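Local coordinates for BlEst2 (Bacillus licheniformis, PDB 6WPX), which probably hydrolyses ester bonds, as an esterase or lipase whose C-terminal domain has autoinhibitory effects, at residues K112-S117 and R140-G145; V51-L56 and A81-H86; T330-K335 and G365-A370; E303-E308 and F379-T384. One frame throughout, in Å; residues are numbered along the deposited sequence.

Contact 1. Residues K112-S117 and R140-G145; sequences KVILVS and RVITLG
Leu115 N and Arg140 O join the peptide groups of two parallel strands, the N-H arriving in the carbonyl plane of Arg140 at 2.9 Å, whereas Ser117 O receives Leu144 N from 19° out of the plane. Between these bonds Ile142 is held through both its polar backbone atoms: its N gives to Leu115 O, and its O accepts from Ser117 N. One face of the ribbon bears Ile114, Val116, Arg140 and Ile142; the other bears Leu115, Ser117, Val141 and Thr143. On the first face the aliphatic stem of Arg140, with CG set between the backbone N and the carbonyl carbon (chi1 67°), runs beside Ile114, CG to CG1 3.7 Å, while its NH1 hydrogen-bonds Leu270 O and Ile273 O. Val116 CG1 reaches Leu144 CD1 at 3.7 Å. On the second face Leu115 CD1 leans on Val141 CG2 at 4.0 Å. With an alanine in place of Val141, Leu115 would probably lose this methyl support and a gap would open toward Tyr202. Branched apolar residues suit the buried positions of Ile114, Val116, Ile142, Leu115 and Val141, whereas Ser117 and Thr143 have polar partners, Ser125 and His148. Strand 50-53 flanks 113-118 and strand 201-205 flanks 138-144. Helix 91-109 packs on Leu115 through Leu102, and helix 121-131, which carries Ser125, is the crossover of this beta-alpha-beta unit.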
# COMPACT_ATOMS: atom_id res chain seq x y z
N LYS A 112 27.55 -12.61 -11.09
CA LYS A 112 26.58 -11.78 -10.37
C LYS A 112 25.40 -11.45 -11.26
O LYS A 112 25.53 -11.31 -12.48
CB LYS A 112 27.21 -10.50 -9.80
CG LYS A 112 28.12 -10.75 -8.60
CD LYS A 112 28.48 -9.46 -7.92
CE LYS A 112 29.76 -9.56 -7.14
NZ LYS A 112 29.76 -8.62 -5.99
N VAL A 113 24.24 -11.43 -10.65
CA VAL A 113 22.99 -11.19 -11.33
C VAL A 113 22.43 -9.82 -10.97
O VAL A 113 22.89 -9.18 -10.01
CB VAL A 113 21.96 -12.32 -11.05
CG1 VAL A 113 22.52 -13.69 -11.41
CG2 VAL A 113 21.47 -12.29 -9.60
N ILE A 114 21.41 -9.40 -11.71
CA ILE A 114 20.70 -8.16 -11.45
C ILE A 114 19.36 -8.60 -10.86
O ILE A 114 18.78 -9.55 -11.36
CB ILE A 114 20.50 -7.36 -12.77
CG1 ILE A 114 21.83 -6.78 -13.28
CG2 ILE A 114 19.40 -6.26 -12.62
CD1 ILE A 114 21.75 -6.35 -14.76
N LEU A 115 18.87 -7.91 -9.84
CA LEU A 115 17.52 -8.21 -9.37
C LEU A 115 16.58 -7.18 -9.97
O LEU A 115 16.85 -5.97 -9.87
CB LEU A 115 17.40 -8.21 -7.84
CG LEU A 115 18.23 -9.24 -7.06
CD1 LEU A 115 18.01 -9.08 -5.59
CD2 LEU A 115 17.87 -10.67 -7.47
N VAL A 116 15.50 -7.65 -10.61
CA VAL A 116 14.39 -6.80 -11.07
C VAL A 116 13.25 -7.28 -10.20
O VAL A 116 12.81 -8.42 -10.33
CB VAL A 116 14.07 -6.79 -12.58
CG1 VAL A 116 12.76 -6.01 -12.85
CG2 VAL A 116 15.23 -6.13 -13.35
N SER A 117 12.88 -6.45 -9.23
CA SER A 117 11.93 -6.82 -8.21
C SER A 117 10.69 -5.98 -8.18
O SER A 117 10.76 -4.76 -8.12
CB SER A 117 12.63 -6.78 -6.86
OG SER A 117 13.78 -7.61 -6.92
N ARG A 140 23.28 -5.34 -8.90
CA ARG A 140 22.38 -4.23 -8.70
C ARG A 140 20.95 -4.70 -8.54
O ARG A 140 20.60 -5.83 -8.91
CB ARG A 140 22.49 -3.18 -9.84
CG ARG A 140 22.01 -3.68 -11.21
CD ARG A 140 22.19 -2.62 -12.29
NE ARG A 140 23.60 -2.26 -12.47
CZ ARG A 140 24.02 -1.18 -13.11
NH1 ARG A 140 23.14 -0.35 -13.67
NH2 ARG A 140 25.32 -0.94 -13.23
N VAL A 141 20.13 -3.81 -8.02
CA VAL A 141 18.71 -4.03 -7.79
C VAL A 141 17.90 -2.89 -8.42
O VAL A 141 18.14 -1.71 -8.14
CB VAL A 141 18.40 -4.18 -6.28
CG1 VAL A 141 16.92 -4.46 -6.04
CG2 VAL A 141 19.27 -5.27 -5.65
N ILE A 142 16.88 -3.27 -9.20
CA ILE A 142 15.89 -2.37 -9.76
C ILE A 142 14.55 -2.78 -9.15
O ILE A 142 14.14 -3.93 -9.25
CB ILE A 142 15.89 -2.42 -11.30
CG1 ILE A 142 17.28 -2.03 -11.87
CG2 ILE A 142 14.72 -1.56 -11.89
CD1 ILE A 142 17.57 -2.61 -13.19
N THR A 143 13.88 -1.85 -8.48
CA THR A 143 12.59 -2.13 -7.86
C THR A 143 11.50 -1.43 -8.67
O THR A 143 11.67 -0.29 -9.07
CB THR A 143 12.56 -1.79 -6.37
OG1 THR A 143 12.50 -0.38 -6.18
CG2 THR A 143 13.72 -2.42 -5.59
N LEU A 144 10.37 -2.13 -8.89
CA LEU A 144 9.23 -1.64 -9.64
C LEU A 144 8.04 -1.56 -8.69
O LEU A 144 7.54 -2.59 -8.24
CB LEU A 144 8.89 -2.61 -10.81
CG LEU A 144 10.06 -3.09 -11.73
CD1 LEU A 144 9.56 -4.09 -12.78
CD2 LEU A 144 10.74 -1.92 -12.39
N GLY A 145 7.59 -0.34 -8.42
CA GLY A 145 6.45 -0.09 -7.53
C GLY A 145 6.58 -0.74 -6.18
O GLY A 145 5.61 -1.32 -5.68

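Contact 2. Residues V51-L56 and A81-H86; sequences VFVHGL and AFIDLH
Phe52 and Phe82 lie side by side, nearly parallel (9°) but displaced, so that little more than one edge of each ring meets the other, with Phe52 CD2 3.4 Å from Phe82 CE2. On the other face of the sheet Val51 CG2 is in van der Waals contact with Ala81 CB, the small alanine leaving room for the valine, and Ile83 CG2 meets a methyl of each valine. Val53 CG1, set anti to the backbone N (chi1 -175°), reaches Leu85 CD1 at 3.7 Å. The backbone bond Phe52 N to Ala81 O, 2.9 Å, fixes the parallel pairing. Beyond it the strands splay, and a water fills the breach, giving hydrogen bonds to Phe52 O and Ile83 O (2.7 Å) and accepting a weak one from His54 N. At the polar edge the imidazole of His54 spans the widening gap. Its NE2 accepts Leu85 N in the ring plane at 2.8 Å, and its ND1 donates to Gly55 O, so both ring nitrogens are used and the ring cannot easily turn. This parallel pair, joined through helix 69-75, belongs to the alpha/beta-hydrolase sheet, and strand 50-53 runs into a His-Gly pair consistent with the oxyanion-hole loop of many lipases.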
# COMPACT_ATOMS: atom_id res chain seq x y z
N VAL A 51 17.38 -11.70 -12.38
CA VAL A 51 16.50 -12.52 -11.55
C VAL A 51 15.26 -11.67 -11.29
O VAL A 51 15.35 -10.59 -10.70
CB VAL A 51 17.16 -13.02 -10.25
CG1 VAL A 51 16.14 -13.75 -9.36
CG2 VAL A 51 18.34 -13.92 -10.56
N PHE A 52 14.10 -12.16 -11.76
CA PHE A 52 12.82 -11.47 -11.60
C PHE A 52 12.16 -11.93 -10.33
O PHE A 52 12.01 -13.14 -10.12
CB PHE A 52 11.93 -11.66 -12.83
CG PHE A 52 12.46 -10.90 -14.03
CD1 PHE A 52 12.11 -9.56 -14.25
CD2 PHE A 52 13.30 -11.52 -14.96
CE1 PHE A 52 12.58 -8.87 -15.37
CE2 PHE A 52 13.74 -10.84 -16.10
CZ PHE A 52 13.38 -9.52 -16.29
N VAL A 53 11.83 -10.97 -9.45
CA VAL A 53 11.26 -11.24 -8.12
C VAL A 53 9.85 -10.66 -8.01
O VAL A 53 9.67 -9.45 -8.13
CB VAL A 53 12.20 -10.76 -6.98
CG1 VAL A 53 11.65 -11.16 -5.59
CG2 VAL A 53 13.62 -11.32 -7.15
N HIS A 54 8.86 -11.55 -7.84
CA HIS A 54 7.44 -11.17 -7.72
C HIS A 54 7.14 -10.42 -6.41
O HIS A 54 7.97 -10.36 -5.49
CB HIS A 54 6.55 -12.41 -7.83
CG HIS A 54 6.72 -13.34 -6.65
ND1 HIS A 54 6.06 -13.12 -5.45
CD2 HIS A 54 7.51 -14.43 -6.52
CE1 HIS A 54 6.45 -14.10 -4.64
NE2 HIS A 54 7.32 -14.91 -5.25
N GLY A 55 5.89 -9.97 -6.29
CA GLY A 55 5.44 -9.23 -5.13
C GLY A 55 4.48 -9.99 -4.26
O GLY A 55 4.35 -11.22 -4.34
N LEU A 56 3.77 -9.23 -3.45
CA LEU A 56 2.79 -9.70 -2.50
C LEU A 56 1.76 -10.62 -3.12
O LEU A 56 1.15 -10.27 -4.13
CB LEU A 56 2.13 -8.48 -1.84
CG LEU A 56 0.95 -8.79 -0.90
CD1 LEU A 56 1.42 -9.49 0.35
CD2 LEU A 56 0.19 -7.52 -0.54
N ALA A 81 16.28 -15.51 -14.79
CA ALA A 81 15.80 -16.56 -13.89
C ALA A 81 14.59 -15.99 -13.15
O ALA A 81 14.45 -14.78 -13.05
CB ALA A 81 16.90 -17.00 -12.91
N PHE A 82 13.68 -16.85 -12.75
CA PHE A 82 12.42 -16.44 -12.12
C PHE A 82 12.28 -17.27 -10.88
O PHE A 82 12.51 -18.47 -10.94
CB PHE A 82 11.24 -16.68 -13.09
CG PHE A 82 11.44 -15.97 -14.42
CD1 PHE A 82 12.16 -16.58 -15.45
CD2 PHE A 82 10.96 -14.68 -14.62
CE1 PHE A 82 12.39 -15.90 -16.66
CE2 PHE A 82 11.17 -14.01 -15.84
CZ PHE A 82 11.91 -14.61 -16.84
N ILE A 83 11.91 -16.65 -9.76
CA ILE A 83 11.82 -17.34 -8.48
C ILE A 83 10.44 -17.19 -7.83
O ILE A 83 9.78 -16.16 -7.97
CB ILE A 83 12.98 -16.84 -7.55
CG1 ILE A 83 13.07 -17.69 -6.25
CG2 ILE A 83 12.86 -15.31 -7.26
CD1 ILE A 83 14.33 -17.56 -5.47
N ASP A 84 10.03 -18.23 -7.10
CA ASP A 84 8.84 -18.20 -6.29
C ASP A 84 9.35 -18.05 -4.87
O ASP A 84 10.15 -18.86 -4.41
CB ASP A 84 8.06 -19.53 -6.36
CG ASP A 84 7.34 -19.79 -7.66
OD1 ASP A 84 7.29 -18.88 -8.50
OD2 ASP A 84 6.80 -20.90 -7.84
N LEU A 85 8.92 -16.99 -4.19
CA LEU A 85 9.20 -16.78 -2.77
C LEU A 85 7.88 -17.01 -2.10
O LEU A 85 6.94 -17.45 -2.78
CB LEU A 85 9.73 -15.36 -2.49
CG LEU A 85 11.06 -14.96 -3.18
CD1 LEU A 85 11.47 -13.56 -2.75
CD2 LEU A 85 12.19 -15.97 -2.85
N HIS A 86 7.77 -16.75 -0.79
CA HIS A 86 6.49 -16.91 -0.12
C HIS A 86 5.55 -15.78 -0.53
O HIS A 86 5.92 -14.60 -0.47
CB HIS A 86 6.63 -16.93 1.40
CG HIS A 86 7.40 -18.10 1.94
ND1 HIS A 86 6.82 -19.36 2.02
CD2 HIS A 86 8.64 -18.16 2.47
CE1 HIS A 86 7.76 -20.15 2.52
NE2 HIS A 86 8.87 -19.47 2.81
O HOH W 1 9.42 -14.05 -9.56

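Contact 3. Residues T330-K335 and G365-A370; sequences TDPRGK and GTWKIA
Asp331 and Pro332 lie over the same face of the Trp367 indole. Asp331 CB stands above the six-membered ring, 3.8 Å from its centroid and 7° off the normal, while Pro332 CD makes the corresponding CH-pi contact with the five-membered ring at 3.7 Å. A broad indole thus seats two consecutive residues of the turn, and the puckered proline ring crosses it at a slant. The chi1 of Asp331 (73°) turns its carboxylate away from the indole and toward the turn. The type I turn from Asp331 to Gly334 is closed by Gly334 N to Asp331 O, and OD1 braces it by accepting Lys335 N at 2.8 Å, from above the carboxylate plane, and, weakly, Arg333 N. Gly334, with positive phi, lets the chain come round. Next to the proline, Gly365 has no side chain to offer, and any CB would clash with Pro332 CB.

Beside this packing, Thr330 and Lys368 form a hydrogen-bonded antiparallel pair: Thr330 N gives to Lys368 O at 2.7 Å and Lys368 N to Thr330 O at 2.9 Å. A water bridges Thr330 OG1 and Lys368 O, accepting from the first and donating to the second. The indole N-H finds Ala363 O.

The turn links strands 326-330 and 336-337 at one margin of a four-stranded antiparallel sheet. Strand 365-372 pairs on its other side with strand 300-307, and Trp367 lies against Phe305 and Val307 there.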
# COMPACT_ATOMS: atom_id res chain seq x y z
N THR A 330 -27.97 7.93 -0.51
CA THR A 330 -29.05 8.93 -0.40
C THR A 330 -28.42 10.25 -0.00
O THR A 330 -27.63 10.26 0.91
CB THR A 330 -30.11 8.48 0.61
OG1 THR A 330 -30.61 7.24 0.11
CG2 THR A 330 -31.25 9.46 0.72
N ASP A 331 -28.82 11.31 -0.69
CA ASP A 331 -28.36 12.68 -0.38
C ASP A 331 -29.16 13.29 0.78
O ASP A 331 -30.07 12.67 1.27
CB ASP A 331 -28.28 13.58 -1.61
CG ASP A 331 -29.60 14.05 -2.20
OD1 ASP A 331 -30.67 13.88 -1.58
OD2 ASP A 331 -29.56 14.52 -3.30
N PRO A 332 -28.78 14.49 1.24
CA PRO A 332 -29.45 15.14 2.35
C PRO A 332 -30.95 15.39 2.13
O PRO A 332 -31.66 15.47 3.07
CB PRO A 332 -28.62 16.41 2.58
CG PRO A 332 -27.31 16.11 1.91
CD PRO A 332 -27.67 15.25 0.73
N ARG A 333 -31.38 15.47 0.87
CA ARG A 333 -32.80 15.68 0.53
C ARG A 333 -33.54 14.35 0.41
O ARG A 333 -34.76 14.35 0.19
CB ARG A 333 -32.96 16.43 -0.79
CG ARG A 333 -32.43 17.87 -0.83
CD ARG A 333 -33.30 18.88 -0.09
NE ARG A 333 -33.30 18.71 1.38
CZ ARG A 333 -32.26 18.97 2.17
NH1 ARG A 333 -32.37 18.80 3.48
NH2 ARG A 333 -31.12 19.44 1.66
N GLY A 334 -32.81 13.25 0.47
CA GLY A 334 -33.43 11.94 0.33
C GLY A 334 -33.37 11.39 -1.09
O GLY A 334 -33.80 10.26 -1.33
N LYS A 335 -32.78 12.15 -2.01
CA LYS A 335 -32.65 11.73 -3.40
C LYS A 335 -31.66 10.57 -3.51
O LYS A 335 -30.51 10.71 -3.08
CB LYS A 335 -32.27 12.89 -4.33
CG LYS A 335 -32.75 12.70 -5.76
CD LYS A 335 -32.24 13.79 -6.69
CE LYS A 335 -31.02 13.34 -7.45
NZ LYS A 335 -30.63 14.32 -8.50
N GLY A 365 -24.51 18.44 3.98
CA GLY A 365 -25.49 17.85 4.88
C GLY A 365 -25.19 16.40 5.17
O GLY A 365 -24.07 15.92 4.93
N THR A 366 -26.18 15.70 5.71
CA THR A 366 -26.04 14.30 6.07
C THR A 366 -26.46 13.41 4.91
O THR A 366 -27.64 13.36 4.53
CB THR A 366 -26.88 13.96 7.32
OG1 THR A 366 -26.63 14.94 8.33
CG2 THR A 366 -26.59 12.55 7.86
N TRP A 367 -25.49 12.69 4.38
CA TRP A 367 -25.69 11.70 3.34
C TRP A 367 -25.81 10.38 4.06
O TRP A 367 -25.46 10.28 5.22
CB TRP A 367 -24.47 11.63 2.42
CG TRP A 367 -24.38 12.78 1.47
CD1 TRP A 367 -24.22 14.09 1.78
CD2 TRP A 367 -24.48 12.71 0.04
NE1 TRP A 367 -24.18 14.85 0.64
CE2 TRP A 367 -24.33 14.02 -0.45
CE3 TRP A 367 -24.63 11.66 -0.88
CZ2 TRP A 367 -24.38 14.33 -1.82
CZ3 TRP A 367 -24.64 11.95 -2.24
CH2 TRP A 367 -24.52 13.27 -2.69
N LYS A 368 -26.26 9.34 3.35
CA LYS A 368 -26.42 8.02 3.93
C LYS A 368 -26.17 6.97 2.87
O LYS A 368 -26.70 7.05 1.76
CB LYS A 368 -27.84 7.89 4.54
CG LYS A 368 -28.18 6.53 5.15
CD LYS A 368 -29.55 6.54 5.89
CE LYS A 368 -30.75 6.70 4.99
NZ LYS A 368 -32.04 6.49 5.72
N ILE A 369 -25.34 5.99 3.22
CA ILE A 369 -25.09 4.85 2.35
C ILE A 369 -25.91 3.71 2.93
O ILE A 369 -26.08 3.62 4.15
CB ILE A 369 -23.58 4.49 2.17
CG1 ILE A 369 -23.40 3.47 0.99
CG2 ILE A 369 -22.98 3.92 3.47
CD1 ILE A 369 -22.22 3.66 0.17
N ALA A 370 -26.43 2.85 2.06
CA ALA A 370 -27.18 1.69 2.47
C ALA A 370 -26.72 0.49 1.67
O ALA A 370 -26.56 0.58 0.46
CB ALA A 370 -28.69 1.93 2.31
O HOH W 2 -29.07 5.25 1.27

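Contact 4. Residues E303-E308 and F379-T384; sequences EEFAVE and FLFIVT
Phe305 is met over one face by Val383, whose CG2 sits above the ring centre at 3.8 Å from the centroid, a CH-pi contact. The Phe305–Phe381 pair is oblique, with planes at 58° and Phe305 CD1 at the edge of Phe381, 3.4 Å from its CZ. A chi1 of 68° swings the Phe305 ring to where it can meet both neighbours. Were Phe305 replaced by an alanine, Val383 CG2 and Phe381 CZ would probably lose the ring they rest on, and a gap would open between the two sheets.

Apolar packing continues with Glu303 CB against the Phe381 ring, 3.8 Å from CD2. The glutamate chain then bends at CG, bringing the carboxylate toward Phe379, where OE1 comes to the ring edge at 3.7 Å from CZ. Such an edge carries partly positive hydrogens and tolerates an acidic oxygen, whose charge is met by Arg301. A glutamate therefore suits this border, where an aliphatic stem packs on Phe381 while the carboxylate pairs with Arg301.

No backbone pairing joins the segments. Their axes run 9.9 Å apart, inclined by 17°, the spacing of separate sheets whose inward side chains interlock. Strand 300-307 belongs to the four-stranded antiparallel sheet and strand 377-386 to a five-stranded one, and the apolar layer between them is the core of a beta sandwich.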
# COMPACT_ATOMS: atom_id res chain seq x y z
N GLU A 303 -25.17 3.69 6.90
CA GLU A 303 -24.13 4.50 7.53
C GLU A 303 -24.30 5.93 7.10
O GLU A 303 -24.25 6.23 5.90
CB GLU A 303 -22.70 4.02 7.16
CG GLU A 303 -22.28 2.73 7.84
CD GLU A 303 -22.09 2.74 9.35
OE1 GLU A 303 -21.92 1.63 9.91
OE2 GLU A 303 -22.15 3.82 9.97
N GLU A 304 -24.53 6.81 8.06
CA GLU A 304 -24.67 8.23 7.76
C GLU A 304 -23.29 8.86 7.73
O GLU A 304 -22.36 8.35 8.34
CB GLU A 304 -25.53 8.94 8.82
CG GLU A 304 -27.01 8.59 8.73
CD GLU A 304 -27.89 9.39 9.67
OE1 GLU A 304 -27.37 9.94 10.67
OE2 GLU A 304 -29.11 9.46 9.42
N PHE A 305 -23.16 9.94 7.01
CA PHE A 305 -21.92 10.70 6.97
C PHE A 305 -22.21 12.13 6.58
O PHE A 305 -23.03 12.38 5.71
CB PHE A 305 -20.82 10.06 6.09
CG PHE A 305 -21.05 10.04 4.60
CD1 PHE A 305 -21.78 9.01 4.00
CD2 PHE A 305 -20.50 11.01 3.78
CE1 PHE A 305 -21.99 8.98 2.62
CE2 PHE A 305 -20.70 10.99 2.39
CZ PHE A 305 -21.43 9.97 1.82
N ALA A 306 -21.53 13.05 7.24
CA ALA A 306 -21.61 14.47 6.99
C ALA A 306 -20.74 14.83 5.78
O ALA A 306 -19.64 14.29 5.59
CB ALA A 306 -21.11 15.24 8.21
N VAL A 307 -21.26 15.74 4.97
CA VAL A 307 -20.51 16.33 3.87
C VAL A 307 -20.61 17.81 4.17
O VAL A 307 -21.72 18.36 4.17
CB VAL A 307 -21.03 15.98 2.45
CG1 VAL A 307 -20.35 16.85 1.38
CG2 VAL A 307 -20.82 14.50 2.14
N GLU A 308 -19.48 18.44 4.48
CA GLU A 308 -19.44 19.87 4.77
C GLU A 308 -19.71 20.70 3.49
O GLU A 308 -19.73 20.17 2.37
CB GLU A 308 -18.10 20.24 5.43
CG GLU A 308 -16.88 20.17 4.52
CD GLU A 308 -16.19 18.83 4.41
OE1 GLU A 308 -16.75 17.80 4.86
OE2 GLU A 308 -15.08 18.80 3.83
N PHE A 379 -17.92 -5.48 5.95
CA PHE A 379 -17.74 -4.32 5.09
C PHE A 379 -16.74 -3.32 5.61
O PHE A 379 -16.40 -3.31 6.79
CB PHE A 379 -19.10 -3.63 4.83
CG PHE A 379 -19.63 -2.82 6.01
CD1 PHE A 379 -19.26 -1.48 6.18
CD2 PHE A 379 -20.48 -3.39 6.94
CE1 PHE A 379 -19.73 -0.74 7.26
CE2 PHE A 379 -20.96 -2.64 8.02
CZ PHE A 379 -20.58 -1.33 8.17
N LEU A 380 -16.30 -2.46 4.71
CA LEU A 380 -15.43 -1.33 5.00
C LEU A 380 -15.97 -0.24 4.11
O LEU A 380 -16.00 -0.38 2.90
CB LEU A 380 -13.96 -1.65 4.69
CG LEU A 380 -12.91 -0.58 5.07
CD1 LEU A 380 -13.00 -0.22 6.56
CD2 LEU A 380 -11.52 -1.06 4.73
N PHE A 381 -16.49 0.81 4.74
CA PHE A 381 -17.12 1.96 4.09
C PHE A 381 -16.17 3.11 4.15
O PHE A 381 -15.75 3.50 5.23
CB PHE A 381 -18.46 2.30 4.79
CG PHE A 381 -19.06 3.61 4.33
CD1 PHE A 381 -19.23 3.88 2.97
CD2 PHE A 381 -19.45 4.58 5.25
CE1 PHE A 381 -19.77 5.09 2.54
CE2 PHE A 381 -20.02 5.79 4.82
CZ PHE A 381 -20.18 6.03 3.46
N ILE A 382 -15.81 3.67 2.97
CA ILE A 382 -14.83 4.75 2.92
C ILE A 382 -15.32 5.86 2.02
O ILE A 382 -15.77 5.61 0.90
CB ILE A 382 -13.42 4.25 2.46
CG1 ILE A 382 -12.87 3.16 3.40
CG2 ILE A 382 -12.39 5.39 2.29
CD1 ILE A 382 -11.81 2.30 2.76
N VAL A 383 -15.19 7.07 2.51
CA VAL A 383 -15.49 8.28 1.75
C VAL A 383 -14.21 9.09 1.66
O VAL A 383 -13.56 9.31 2.68
CB VAL A 383 -16.65 9.13 2.36
CG1 VAL A 383 -16.94 10.37 1.51
CG2 VAL A 383 -17.91 8.29 2.51
N THR A 384 -13.84 9.55 0.46
CA THR A 384 -12.70 10.46 0.36
C THR A 384 -13.30 11.81 -0.00
O THR A 384 -14.37 11.85 -0.62
CB THR A 384 -11.60 10.00 -0.62
OG1 THR A 384 -12.03 10.31 -1.94
CG2 THR A 384 -11.23 8.52 -0.47

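From the N terminus, contact 2 comes first, closing the loop from strand 50-53 to strand 80-83. Contact 1 follows in series, joining strands 113-118 and 138-144. Both build one alpha/beta sheet, where strands 50-53 and 113-118 are neighbours, so the two contacts abut. Farther along, contact 4 opens at 303 and closes only at 379-384, and within that span lies the whole of contact 3, between 330 and 370. Contact 3 holds the turn edge of the four-stranded sheet, while contact 4 ties that sheet to the five-stranded one; their centres are about 11 Å apart. The two pairs stand on opposite sides of the chain centre; the centres of contacts 1 and 3 are about 49 Å apart.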